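Long-range contacts in nucleotidyl transferase AbiEii/AbiGii toxin family protein (Mycobacterium tuberculosis, PDB 6Y56), which probably acts as a nucleotidyltransferase toxin of a toxin-antitoxin system, with tRNA acceptor stems as its likely target: residues A27-L32 against F153-L158; L59-R64 against I143-H148; R173-A178 against E224-A229; L198-W203 against A261-L266. All blocks are in the same frame, centred on the assembly; numbering follows the deposited sequence.

Contact 1: residues A27-L32 against F153-L158; sequences AQDHLL and FGLPTL
F153 drives the rim of its ring into the face of H30 in a T-shaped (edge-to-face) pair, the planes turned 88° to each other and the centroids 4.8 Å apart. CZ of F153 stands over the centre of the imidazole, and CE2 of F153 lies 3.5 Å from CD2 of H30. The phenylalanine reaches this position because its CG sits between the backbone N and the carbonyl carbon (chi1 50°). The CA-CB bond of H30 leads away from the loop, yet the ring returns to it, and ND1 of H30 is bonded to the carbonyl of V26 one helical turn back, which fixes the rotation of the imidazole. Y33 stacks on F153, and Y151 joins the aromatic cluster.

Further along, CD2 of L155 rests against the helix, 3.8 Å from CB of D29 and equally close to the D29 carbonyl oxygen. The D29 carboxylate turns to other partners, a salt bridge with K56 and a hydrogen bond with Y151. CD2 of L32 meets CD1 of L158 at 4.1 Å, the two side chains crossing at about a right angle where strand 157-160 packs against helix 19-38. No hydrogen bond links the segments, so helix and loop adhere through ring and methyl packing, while the D29 carboxylate and ND1 of H30 are bonded to neighbouring residues.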
loop_
_atom_site.group_PDB
_atom_site.type_symbol
_atom_site.label_atom_id
_atom_site.label_comp_id
_atom_site.label_asym_id
_atom_site.label_seq_id
_atom_site.Cartn_x
_atom_site.Cartn_y
_atom_site.Cartn_z
ATOM N N ALA A 27 1.483 15.792 -5.083
ATOM C CA ALA A 27 0.165 16.112 -4.536
ATOM C C ALA A 27 -0.150 15.252 -3.320
ATOM O O ALA A 27 -0.688 15.752 -2.324
ATOM C CB ALA A 27 -0.902 15.936 -5.618
ATOM N N GLN A 28 0.194 13.961 -3.376
ATOM C CA GLN A 28 -0.011 13.089 -2.221
ATOM C C GLN A 28 0.723 13.596 -0.988
ATOM O O GLN A 28 0.198 13.516 0.132
ATOM C CB GLN A 28 0.485 11.681 -2.529
ATOM C CG GLN A 28 -0.305 10.930 -3.556
ATOM C CD GLN A 28 0.408 9.678 -3.983
ATOM O OE1 GLN A 28 1.640 9.612 -3.936
ATOM N NE2 GLN A 28 -0.350 8.680 -4.406
ATOM N N ASP A 29 1.964 14.079 -1.152
ATOM C CA ASP A 29 2.693 14.610 0.001
ATOM C C ASP A 29 1.947 15.779 0.616
ATOM O O ASP A 29 1.910 15.935 1.844
ATOM C CB ASP A 29 4.087 15.096 -0.397
ATOM C CG ASP A 29 4.983 13.990 -0.887
ATOM O OD1 ASP A 29 4.688 12.797 -0.636
ATOM O OD2 ASP A 29 5.994 14.322 -1.524
ATOM N N HIS A 30 1.362 16.619 -0.234
ATOM C CA HIS A 30 0.599 17.766 0.239
ATOM C C HIS A 30 -0.663 17.320 0.964
ATOM O O HIS A 30 -1.019 17.892 2.001
ATOM C CB HIS A 30 0.273 18.695 -0.938
ATOM C CG HIS A 30 1.436 19.524 -1.393
ATOM N ND1 HIS A 30 2.570 18.976 -1.952
ATOM C CD2 HIS A 30 1.643 20.863 -1.361
ATOM C CE1 HIS A 30 3.429 19.940 -2.242
ATOM N NE2 HIS A 30 2.890 21.095 -1.889
ATOM N N LEU A 31 -1.347 16.295 0.441
ATOM C CA LEU A 31 -2.551 15.785 1.089
ATOM C C LEU A 31 -2.218 15.168 2.439
ATOM O O LEU A 31 -2.925 15.397 3.429
ATOM C CB LEU A 31 -3.229 14.759 0.177
ATOM C CG LEU A 31 -4.552 14.107 0.613
ATOM C CD1 LEU A 31 -5.282 13.541 -0.577
ATOM C CD2 LEU A 31 -4.343 12.964 1.615
ATOM N N LEU A 32 -1.135 14.392 2.499
ATOM C CA LEU A 32 -0.733 13.776 3.758
ATOM C C LEU A 32 -0.336 14.832 4.782
ATOM O O LEU A 32 -0.643 14.694 5.973
ATOM C CB LEU A 32 0.385 12.764 3.502
ATOM C CG LEU A 32 -0.065 11.500 2.752
ATOM C CD1 LEU A 32 1.139 10.751 2.173
ATOM C CD2 LEU A 32 -0.866 10.592 3.665
ATOM N N PHE A 153 6.737 23.706 3.439
ATOM C CA PHE A 153 6.418 23.164 4.752
ATOM C C PHE A 153 7.253 21.906 4.924
ATOM O O PHE A 153 7.762 21.351 3.950
ATOM C CB PHE A 153 4.927 22.812 4.876
ATOM C CG PHE A 153 4.413 21.972 3.745
ATOM C CD1 PHE A 153 4.513 20.591 3.788
ATOM C CD2 PHE A 153 3.853 22.564 2.620
ATOM C CE1 PHE A 153 4.050 19.814 2.743
ATOM C CE2 PHE A 153 3.385 21.788 1.567
ATOM C CZ PHE A 153 3.489 20.415 1.633
ATOM N N GLY A 154 7.404 21.474 6.171
ATOM C CA GLY A 154 8.074 20.220 6.464
ATOM C C GLY A 154 7.081 19.067 6.474
ATOM O O GLY A 154 5.961 19.200 6.958
ATOM N N LEU A 155 7.511 17.933 5.930
ATOM C CA LEU A 155 6.629 16.780 5.867
ATOM C C LEU A 155 6.480 16.150 7.255
ATOM O O LEU A 155 7.404 16.193 8.071
ATOM C CB LEU A 155 7.178 15.760 4.875
ATOM C CG LEU A 155 6.971 16.214 3.422
ATOM C CD1 LEU A 155 7.854 15.429 2.479
ATOM C CD2 LEU A 155 5.505 16.128 3.003
ATOM N N PRO A 156 5.326 15.558 7.540
ATOM C CA PRO A 156 5.058 15.042 8.884
ATOM C C PRO A 156 5.705 13.683 9.110
ATOM O O PRO A 156 6.199 13.028 8.190
ATOM C CB PRO A 156 3.534 14.886 8.871
ATOM C CG PRO A 156 3.219 14.544 7.438
ATOM C CD PRO A 156 4.150 15.437 6.658
ATOM N N THR A 157 5.683 13.260 10.365
ATOM C CA THR A 157 5.887 11.857 10.682
ATOM C C THR A 157 4.517 11.219 10.832
ATOM O O THR A 157 3.590 11.836 11.366
ATOM C CB THR A 157 6.719 11.667 11.953
ATOM O OG1 THR A 157 6.088 12.293 13.083
ATOM C CG2 THR A 157 8.106 12.248 11.767
ATOM N N LEU A 158 4.384 9.994 10.318
ATOM C CA LEU A 158 3.088 9.330 10.284
ATOM C C LEU A 158 3.231 7.903 10.788
ATOM O O LEU A 158 4.241 7.248 10.509
ATOM C CB LEU A 158 2.555 9.273 8.843
ATOM C CG LEU A 158 2.173 10.616 8.216
ATOM C CD1 LEU A 158 1.784 10.380 6.772
ATOM C CD2 LEU A 158 1.036 11.244 8.987
#

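Contact 2: residues L59-R64 against I143-H148; sequences LGNVGR and IQLPIH
I143 places its two branches on G60 through a chi1 of -57°, which sets CG1 anti to the carbonyl carbon and CG2 anti to the backbone N. CG1 of I143 then lies 3.9 Å from the amide N of G60. In L145, a chi2 of -178° sets CD1 anti to CA and turns the other methyl, CD2 of L145, to the next peptide, 3.5 Å from N of N61. CD2 of L145 also lies 3.8 Å from ND2 of N61; a chi1 of 65° folds the asparagine amide back beside the leucine as the two side chains cross.

G60 is where helix 50-59 ends: it leaves helical geometry with positive phi, and the chain passes into a short 3-10 turn at 61-62. With no side chain on G60, its CA comes within 4.0 Å of CG2 of I143. The backbone of I143 is hydrogen-bonded to that of K56, tying the loop between strands 138-141 and 157-160 to the last turn of the helix. L145 also touches H11 of helix 5-11, while its CB lies over the rim of the H148 ring.

No polar bond joins the two segments. The contact is therefore held by the shape of two aliphatic side chains against the G60 backbone and the backbone amide and side chain of N61, with the directional bonding supplied by the adjacent I143-K56 backbone pair.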
loop_
_atom_site.group_PDB
_atom_site.type_symbol
_atom_site.label_atom_id
_atom_site.label_comp_id
_atom_site.label_asym_id
_atom_site.label_seq_id
_atom_site.Cartn_x
_atom_site.Cartn_y
_atom_site.Cartn_z
ATOM N N LEU A 59 11.141 3.616 0.962
ATOM C CA LEU A 59 11.961 3.535 -0.244
ATOM C C LEU A 59 12.328 4.888 -0.833
ATOM O O LEU A 59 13.455 5.055 -1.313
ATOM C CB LEU A 59 11.258 2.693 -1.319
ATOM C CG LEU A 59 10.903 1.259 -0.923
ATOM C CD1 LEU A 59 10.248 0.550 -2.099
ATOM C CD2 LEU A 59 12.125 0.468 -0.453
ATOM N N GLY A 60 11.405 5.842 -0.857
ATOM C CA GLY A 60 11.658 7.091 -1.552
ATOM C C GLY A 60 12.006 6.833 -3.004
ATOM O O GLY A 60 11.336 6.072 -3.706
ATOM N N ASN A 61 13.068 7.496 -3.465
ATOM C CA ASN A 61 13.521 7.459 -4.884
ATOM C C ASN A 61 13.942 6.056 -5.341
ATOM O O ASN A 61 14.013 5.852 -6.565
ATOM C CB ASN A 61 14.627 8.485 -5.138
ATOM C CG ASN A 61 15.892 8.191 -4.361
ATOM O OD1 ASN A 61 16.982 8.203 -4.923
ATOM N ND2 ASN A 61 15.764 7.926 -3.071
ATOM N N VAL A 62 14.241 5.137 -4.423
ATOM C CA VAL A 62 14.654 3.769 -4.863
ATOM C C VAL A 62 13.409 2.955 -5.247
ATOM O O VAL A 62 13.572 1.860 -5.795
ATOM C CB VAL A 62 15.519 3.039 -3.817
ATOM C CG1 VAL A 62 16.760 3.836 -3.450
ATOM C CG2 VAL A 62 14.728 2.673 -2.575
ATOM N N GLY A 63 12.214 3.474 -4.955
ATOM C CA GLY A 63 10.991 2.783 -5.288
ATOM C C GLY A 63 10.191 3.493 -6.370
ATOM O O GLY A 63 10.455 4.633 -6.751
ATOM N N ARG A 64 9.165 2.793 -6.832
ATOM C CA ARG A 64 8.287 3.281 -7.880
ATOM C C ARG A 64 7.355 4.369 -7.346
ATOM O O ARG A 64 7.094 4.492 -6.145
ATOM C CB ARG A 64 7.408 2.135 -8.384
ATOM C CG ARG A 64 6.519 1.555 -7.284
ATOM C CD ARG A 64 5.565 0.492 -7.825
ATOM N NE ARG A 64 4.681 -0.054 -6.792
ATOM C CZ ARG A 64 3.455 0.394 -6.535
ATOM N NH1 ARG A 64 2.944 1.402 -7.232
ATOM N NH2 ARG A 64 2.743 -0.162 -5.571
ATOM N N ILE A 143 11.021 9.686 3.537
ATOM C CA ILE A 143 12.372 9.671 2.977
ATOM C C ILE A 143 12.591 10.988 2.252
ATOM O O ILE A 143 11.768 11.395 1.422
ATOM C CB ILE A 143 12.522 8.475 2.026
ATOM C CG1 ILE A 143 12.214 7.155 2.746
ATOM C CG2 ILE A 143 13.900 8.469 1.397
ATOM C CD1 ILE A 143 13.240 6.787 3.799
ATOM N N GLN A 144 13.682 11.675 2.578
ATOM C CA GLN A 144 13.913 13.011 2.036
ATOM C C GLN A 144 14.291 12.944 0.562
ATOM O O GLN A 144 15.204 12.208 0.174
ATOM C CB GLN A 144 15.018 13.713 2.821
ATOM C CG GLN A 144 14.590 14.129 4.217
ATOM C CD GLN A 144 15.706 14.778 5.016
ATOM O OE1 GLN A 144 16.857 14.826 4.578
ATOM N NE2 GLN A 144 15.372 15.266 6.205
ATOM N N LEU A 145 13.587 13.715 -0.259
ATOM C CA LEU A 145 13.816 13.781 -1.694
ATOM C C LEU A 145 14.035 15.233 -2.092
ATOM O O LEU A 145 13.527 16.138 -1.430
ATOM C CB LEU A 145 12.611 13.215 -2.461
ATOM C CG LEU A 145 12.229 11.768 -2.134
ATOM C CD1 LEU A 145 11.049 11.328 -3.002
ATOM C CD2 LEU A 145 13.404 10.824 -2.310
ATOM N N PRO A 146 14.787 15.486 -3.166
ATOM C CA PRO A 146 15.112 16.880 -3.528
ATOM C C PRO A 146 13.916 17.812 -3.684
ATOM O O PRO A 146 13.952 18.953 -3.203
ATOM C CB PRO A 146 15.903 16.715 -4.833
ATOM C CG PRO A 146 16.574 15.391 -4.680
ATOM C CD PRO A 146 15.556 14.515 -3.965
ATOM N N ILE A 147 12.848 17.362 -4.345
ATOM C CA ILE A 147 11.720 18.248 -4.586
ATOM C C ILE A 147 11.050 18.691 -3.292
ATOM O O ILE A 147 10.389 19.728 -3.275
ATOM C CB ILE A 147 10.712 17.597 -5.558
ATOM C CG1 ILE A 147 9.788 18.653 -6.187
ATOM C CG2 ILE A 147 9.934 16.457 -4.852
ATOM C CD1 ILE A 147 9.120 18.212 -7.472
ATOM N N HIS A 148 11.217 17.943 -2.196
ATOM C CA HIS A 148 10.599 18.348 -0.935
ATOM C C HIS A 148 11.096 19.710 -0.475
ATOM O O HIS A 148 10.395 20.403 0.268
ATOM C CB HIS A 148 10.862 17.323 0.167
ATOM C CG HIS A 148 10.313 15.961 -0.122
ATOM N ND1 HIS A 148 10.659 14.860 0.627
ATOM C CD2 HIS A 148 9.434 15.524 -1.053
ATOM C CE1 HIS A 148 10.019 13.799 0.169
ATOM N NE2 HIS A 148 9.276 14.171 -0.857
#

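Contact 3: residues R173-A178 against E224-A229; sequences RYRRVA and EDVLAA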
loop_
_atom_site.group_PDB
_atom_site.type_symbol
_atom_site.label_atom_id
_atom_site.label_comp_id
_atom_site.label_asym_id
_atom_site.label_seq_id
_atom_site.Cartn_x
_atom_site.Cartn_y
_atom_site.Cartn_z
ATOM N N ARG A 173 -2.667 -10.430 -1.091
ATOM C CA ARG A 173 -3.300 -10.077 -2.358
ATOM C C ARG A 173 -2.693 -10.848 -3.521
ATOM O O ARG A 173 -3.420 -11.298 -4.416
ATOM C CB ARG A 173 -3.201 -8.583 -2.607
ATOM C CG ARG A 173 -3.842 -8.204 -3.939
ATOM C CD ARG A 173 -4.326 -6.774 -3.931
ATOM N NE ARG A 173 -3.207 -5.848 -4.012
ATOM C CZ ARG A 173 -3.305 -4.546 -3.780
ATOM N NH1 ARG A 173 -4.474 -4.023 -3.433
ATOM N NH2 ARG A 173 -2.234 -3.772 -3.885
ATOM N N TYR A 174 -1.364 -11.006 -3.521
ATOM C CA TYR A 174 -0.680 -11.758 -4.570
ATOM C C TYR A 174 -1.247 -13.159 -4.697
ATOM O O TYR A 174 -1.322 -13.706 -5.805
ATOM C CB TYR A 174 0.802 -11.809 -4.208
ATOM C CG TYR A 174 1.775 -12.193 -5.294
ATOM C CD1 TYR A 174 2.108 -11.310 -6.312
ATOM C CD2 TYR A 174 2.422 -13.416 -5.251
ATOM C CE1 TYR A 174 3.038 -11.665 -7.286
ATOM C CE2 TYR A 174 3.345 -13.776 -6.207
ATOM C CZ TYR A 174 3.645 -12.903 -7.215
ATOM O OH TYR A 174 4.571 -13.287 -8.164
ATOM N N ARG A 175 -1.662 -13.746 -3.577
ATOM C CA ARG A 175 -2.232 -15.080 -3.569
ATOM C C ARG A 175 -3.544 -15.139 -4.343
ATOM O O ARG A 175 -3.925 -16.210 -4.841
ATOM C CB ARG A 175 -2.427 -15.463 -2.108
ATOM C CG ARG A 175 -3.095 -16.744 -1.876
ATOM C CD ARG A 175 -4.593 -16.600 -1.714
ATOM N NE ARG A 175 -5.105 -17.927 -1.894
ATOM C CZ ARG A 175 -6.345 -18.311 -1.663
ATOM N NH1 ARG A 175 -6.660 -19.579 -1.856
ATOM N NH2 ARG A 175 -7.257 -17.448 -1.222
ATOM N N ARG A 176 -4.261 -14.022 -4.413
ATOM C CA ARG A 176 -5.572 -13.970 -5.050
ATOM C C ARG A 176 -5.509 -13.489 -6.489
ATOM O O ARG A 176 -6.209 -14.037 -7.351
ATOM C CB ARG A 176 -6.514 -13.059 -4.257
ATOM C CG ARG A 176 -7.818 -12.754 -4.993
ATOM C CD ARG A 176 -8.779 -11.940 -4.152
ATOM N NE ARG A 176 -8.280 -10.583 -3.943
ATOM C CZ ARG A 176 -8.446 -9.580 -4.799
ATOM N NH1 ARG A 176 -9.113 -9.760 -5.938
ATOM N NH2 ARG A 176 -7.944 -8.383 -4.508
ATOM N N VAL A 177 -4.697 -12.471 -6.766
ATOM C CA VAL A 177 -4.607 -11.879 -8.095
ATOM C C VAL A 177 -3.187 -11.369 -8.305
ATOM O O VAL A 177 -2.567 -10.818 -7.392
ATOM C CB VAL A 177 -5.659 -10.763 -8.272
ATOM C CG1 VAL A 177 -5.426 -9.637 -7.274
ATOM C CG2 VAL A 177 -5.638 -10.235 -9.688
ATOM N N ALA A 178 -2.676 -11.545 -9.521
ATOM C CA ALA A 178 -1.295 -11.207 -9.851
ATOM C C ALA A 178 -1.251 -9.795 -10.425
ATOM O O ALA A 178 -1.722 -9.557 -11.543
ATOM C CB ALA A 178 -0.740 -12.222 -10.848
ATOM N N GLU A 224 1.304 -22.942 -3.308
ATOM C CA GLU A 224 1.486 -22.750 -4.742
ATOM C C GLU A 224 0.721 -21.551 -5.275
ATOM O O GLU A 224 1.058 -21.057 -6.355
ATOM C CB GLU A 224 1.043 -23.997 -5.508
ATOM C CG GLU A 224 1.919 -25.214 -5.278
ATOM C CD GLU A 224 1.575 -25.963 -4.002
ATOM O OE1 GLU A 224 0.557 -25.621 -3.352
ATOM O OE2 GLU A 224 2.336 -26.893 -3.649
ATOM N N ASP A 225 -0.308 -21.084 -4.561
ATOM C CA ASP A 225 -0.994 -19.862 -4.973
ATOM C C ASP A 225 -0.014 -18.708 -5.147
ATOM O O ASP A 225 -0.233 -17.818 -5.976
ATOM C CB ASP A 225 -2.041 -19.448 -3.932
ATOM C CG ASP A 225 -3.129 -20.493 -3.713
ATOM O OD1 ASP A 225 -3.266 -21.441 -4.509
ATOM O OD2 ASP A 225 -3.875 -20.359 -2.712
ATOM N N VAL A 226 1.063 -18.695 -4.367
ATOM C CA VAL A 226 2.096 -17.674 -4.465
ATOM C C VAL A 226 3.346 -18.197 -5.164
ATOM O O VAL A 226 3.982 -17.465 -5.924
ATOM C CB VAL A 226 2.435 -17.116 -3.063
ATOM C CG1 VAL A 226 3.691 -16.259 -3.100
ATOM C CG2 VAL A 226 1.265 -16.331 -2.504
ATOM N N LEU A 227 3.714 -19.454 -4.911
ATOM C CA LEU A 227 5.027 -19.958 -5.292
ATOM C C LEU A 227 5.059 -20.686 -6.626
ATOM O O LEU A 227 6.151 -21.038 -7.079
ATOM C CB LEU A 227 5.594 -20.870 -4.201
ATOM C CG LEU A 227 5.911 -20.168 -2.885
ATOM C CD1 LEU A 227 6.636 -21.131 -1.959
ATOM C CD2 LEU A 227 6.737 -18.914 -3.126
ATOM N N ALA A 228 3.920 -20.937 -7.261
ATOM C CA ALA A 228 3.969 -21.506 -8.600
ATOM C C ALA A 228 4.582 -20.494 -9.557
ATOM O O ALA A 228 4.424 -19.279 -9.401
ATOM C CB ALA A 228 2.570 -21.888 -9.078
ATOM N N ALA A 229 5.311 -21.001 -10.544
ATOM C CA ALA A 229 5.926 -20.119 -11.520
ATOM C C ALA A 229 4.837 -19.359 -12.262
ATOM O O ALA A 229 3.863 -19.946 -12.740
ATOM C CB ALA A 229 6.770 -20.930 -12.504
HETATM O O HOH W 1 -3.074 -17.790 -7.584
#
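R175 grips D225 side-on, with NE and NH1 both directed to one carboxylate oxygen. NE of R175 lies 2.8 Å from OD2 of D225 and NH1 of R175 3.0 Å from the same OD2, with N-H...O angles of 157° and 142°. The oxygen lies in the guanidinium plane, but both nitrogens meet it from one face of the carboxylate, whose plane is inclined 38° to that of the guanidinium. A bend at chi2 lays the arginine alongside the aspartate, with CG of R175 3.6 Å from CB of D225. Next to this salt bridge, V226 fits between two residues: its CG1 lies 3.8 Å from CD2 of Y174, and its CG2 3.8 Å from CB of R175.

The contact joins the C-terminal end of helix 163-174 to the short helix 224-227 in the helical part of the chain that follows the sheets. Water 1 donates to the carbonyl oxygens of R175 and D225, spanning the two backbones.

Farther out, the carbonyl of T218 accepts from R175 NH1, and the backbone N of R222 donates to D225 OD2, which thus has three donors. R230 makes a cation-pi contact with Y174, and W203 of helix 196-212 packs on V226.

Contact 4: residues L198-W203 against A261-L266; sequences LVRRLW and AFLTDL
R200 reaches from helix 196-212 across the turn that follows helix 249-259. Its CB packs 4.0 Å from CD2 of L263, the two side chains sliding past each other in opposite directions. CG of R200 then meets CD2 of L266 at 3.8 Å. At CD the chain passes close to the carbonyl oxygen of F262, and there it bends (chi3 57°), swinging the guanidinium over the turn. The D265 carbonyl oxygen lies over one face of this group, 3.3 Å from NE of R200, at an angle too poor for a hydrogen bond. Water 2 lies near both, accepting a weak bond from NE of R200 and probably, though not certainly, donating to D265 O. At the tip, NH1 of R200 gives a hydrogen bond to F262 O, 2.9 Å long with an N-H...O angle of 151°.

The F262 oxygen also accepts from the backbone N of D265, the two donors arriving from opposite faces of the carbonyl plane. This places the arginine on the 3-10 segment that leads into the inverse gamma turn centred on D265.

Beside the polar end, W203 offers its six-membered ring to L263, whose CD2 lies 3.8 Å from CE3 of W203, while CD1 of L263 stands over a ring face toward its rim. V199 CG1 touches the edge of F262. The R201 guanidinium forms salt bridges with E270 and D267.

A positive group thus meets backbone carbonyls next to an apolar base; a long, weak ion pair to E270 and the nearby, non-contacting D265 carboxylate would probably add mild electrostatic attraction.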
loop_
_atom_site.group_PDB
_atom_site.type_symbol
_atom_site.label_atom_id
_atom_site.label_comp_id
_atom_site.label_asym_id
_atom_site.label_seq_id
_atom_site.Cartn_x
_atom_site.Cartn_y
_atom_site.Cartn_z
ATOM N N LEU A 198 7.261 -14.556 11.183
ATOM C CA LEU A 198 6.197 -13.590 11.425
ATOM C C LEU A 198 5.449 -13.243 10.142
ATOM O O LEU A 198 4.211 -13.193 10.142
ATOM C CB LEU A 198 6.801 -12.344 12.067
ATOM C CG LEU A 198 5.835 -11.184 12.299
ATOM C CD1 LEU A 198 4.696 -11.548 13.243
ATOM C CD2 LEU A 198 6.636 -10.020 12.863
ATOM N N VAL A 199 6.179 -13.027 9.043
ATOM C CA VAL A 199 5.536 -12.758 7.759
ATOM C C VAL A 199 4.669 -13.941 7.341
ATOM O O VAL A 199 3.522 -13.768 6.905
ATOM C CB VAL A 199 6.578 -12.395 6.684
ATOM C CG1 VAL A 199 5.924 -12.393 5.299
ATOM C CG2 VAL A 199 7.155 -11.029 6.962
ATOM N N ARG A 200 5.173 -15.164 7.511
ATOM C CA ARG A 200 4.405 -16.336 7.111
ATOM C C ARG A 200 3.151 -16.489 7.960
ATOM O O ARG A 200 2.066 -16.780 7.433
ATOM C CB ARG A 200 5.291 -17.573 7.226
ATOM C CG ARG A 200 4.612 -18.889 6.868
ATOM C CD ARG A 200 5.596 -20.065 6.903
ATOM N NE ARG A 200 6.236 -20.178 8.206
ATOM C CZ ARG A 200 7.547 -20.219 8.419
ATOM N NH1 ARG A 200 8.418 -20.199 7.421
ATOM N NH2 ARG A 200 7.990 -20.306 9.663
ATOM N N ARG A 201 3.282 -16.307 9.277
ATOM C CA ARG A 201 2.134 -16.391 10.175
ATOM C C ARG A 201 1.096 -15.337 9.828
ATOM O O ARG A 201 -0.094 -15.646 9.679
ATOM C CB ARG A 201 2.605 -16.263 11.629
ATOM C CG ARG A 201 1.498 -16.135 12.677
ATOM C CD ARG A 201 0.549 -17.318 12.660
ATOM N NE ARG A 201 1.223 -18.594 12.895
ATOM C CZ ARG A 201 1.232 -19.241 14.058
ATOM N NH1 ARG A 201 1.848 -20.414 14.155
ATOM N NH2 ARG A 201 0.622 -18.726 15.117
ATOM N N LEU A 202 1.533 -14.092 9.664
ATOM C CA LEU A 202 0.607 -13.016 9.334
ATOM C C LEU A 202 -0.056 -13.250 7.985
ATOM O O LEU A 202 -1.240 -12.943 7.819
ATOM C CB LEU A 202 1.338 -11.674 9.338
ATOM C CG LEU A 202 1.654 -11.095 10.707
ATOM C CD1 LEU A 202 2.557 -9.886 10.535
ATOM C CD2 LEU A 202 0.362 -10.708 11.394
ATOM N N TRP A 203 0.693 -13.770 7.004
ATOM C CA TRP A 203 0.123 -14.068 5.690
ATOM C C TRP A 203 -1.058 -15.024 5.815
ATOM O O TRP A 203 -2.143 -14.772 5.280
ATOM C CB TRP A 203 1.207 -14.663 4.786
ATOM C CG TRP A 203 0.739 -15.149 3.450
ATOM C CD1 TRP A 203 0.081 -14.433 2.495
ATOM C CD2 TRP A 203 0.916 -16.463 2.917
ATOM N NE1 TRP A 203 -0.148 -15.222 1.394
ATOM C CE2 TRP A 203 0.348 -16.476 1.629
ATOM C CE3 TRP A 203 1.500 -17.631 3.407
ATOM C CZ2 TRP A 203 0.348 -17.615 0.816
ATOM C CZ3 TRP A 203 1.504 -18.753 2.609
ATOM C CH2 TRP A 203 0.927 -18.737 1.323
ATOM N N ALA A 261 10.318 -18.743 -0.767
ATOM C CA ALA A 261 10.239 -20.186 -0.560
ATOM C C ALA A 261 9.900 -20.551 0.883
ATOM O O ALA A 261 9.251 -21.576 1.121
ATOM C CB ALA A 261 11.568 -20.832 -0.970
ATOM N N PHE A 262 10.315 -19.726 1.855
ATOM C CA PHE A 262 10.045 -20.010 3.263
ATOM C C PHE A 262 8.560 -20.114 3.576
ATOM O O PHE A 262 8.196 -20.686 4.608
ATOM C CB PHE A 262 10.712 -18.966 4.182
ATOM C CG PHE A 262 10.093 -17.586 4.104
ATOM C CD1 PHE A 262 9.019 -17.231 4.916
ATOM C CD2 PHE A 262 10.588 -16.654 3.214
ATOM C CE1 PHE A 262 8.459 -15.968 4.831
ATOM C CE2 PHE A 262 10.037 -15.391 3.127
ATOM C CZ PHE A 262 8.962 -15.044 3.935
ATOM N N LEU A 263 7.693 -19.571 2.718
ATOM C CA LEU A 263 6.261 -19.699 2.959
ATOM C C LEU A 263 5.803 -21.146 2.916
ATOM O O LEU A 263 4.731 -21.457 3.439
ATOM C CB LEU A 263 5.463 -18.880 1.943
ATOM C CG LEU A 263 5.677 -17.371 2.004
ATOM C CD1 LEU A 263 4.972 -16.744 0.823
ATOM C CD2 LEU A 263 5.164 -16.786 3.319
ATOM N N THR A 264 6.592 -22.033 2.310
ATOM C CA THR A 264 6.229 -23.443 2.267
ATOM C C THR A 264 6.303 -24.097 3.634
ATOM O O THR A 264 5.625 -25.106 3.862
ATOM C CB THR A 264 7.116 -24.178 1.258
ATOM O OG1 THR A 264 6.450 -25.366 0.831
ATOM C CG2 THR A 264 8.457 -24.528 1.860
ATOM N N ASP A 265 7.093 -23.545 4.549
ATOM C CA ASP A 265 7.319 -24.168 5.849
ATOM C C ASP A 265 6.223 -23.824 6.850
ATOM O O ASP A 265 6.501 -23.461 7.996
ATOM C CB ASP A 265 8.713 -23.812 6.374
ATOM C CG ASP A 265 9.820 -24.275 5.443
ATOM O OD1 ASP A 265 9.655 -25.338 4.801
ATOM O OD2 ASP A 265 10.853 -23.576 5.346
ATOM N N LEU A 266 4.970 -23.966 6.423
ATOM C CA LEU A 266 3.839 -23.767 7.313
ATOM C C LEU A 266 3.896 -24.764 8.458
ATOM O O LEU A 266 4.157 -25.954 8.249
ATOM C CB LEU A 266 2.539 -23.985 6.540
ATOM C CG LEU A 266 2.284 -23.075 5.342
ATOM C CD1 LEU A 266 1.022 -23.507 4.634
ATOM C CD2 LEU A 266 2.160 -21.623 5.781
HETATM O O HOH W 2 5.818 -22.034 10.545
#

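Overall arrangement
The four contacts form two pairs whose centres lie about 29 to 34 Å apart, although contacts 2 and 3 approach to about 6 Å between nearest atoms. Contacts 1 and 2 touch through H148, which packs on D29 and L155, and contact 2 is nested within the loop closed by contact 1; both involve the loop between strands 138-141 and 157-160. Contacts 3 and 4 touch where V226 meets W203, and their segments alternate along the chain, interlocking helices 163-174 and 196-212 with the pieces that follow. Contacts 2 and 3 are largely buried, 1 and 4 partly so. The first pair lacks cross-segment hydrogen bonds, whereas the second adds arginines, bound to a carboxylate in contact 3 and to a carbonyl in contact 4.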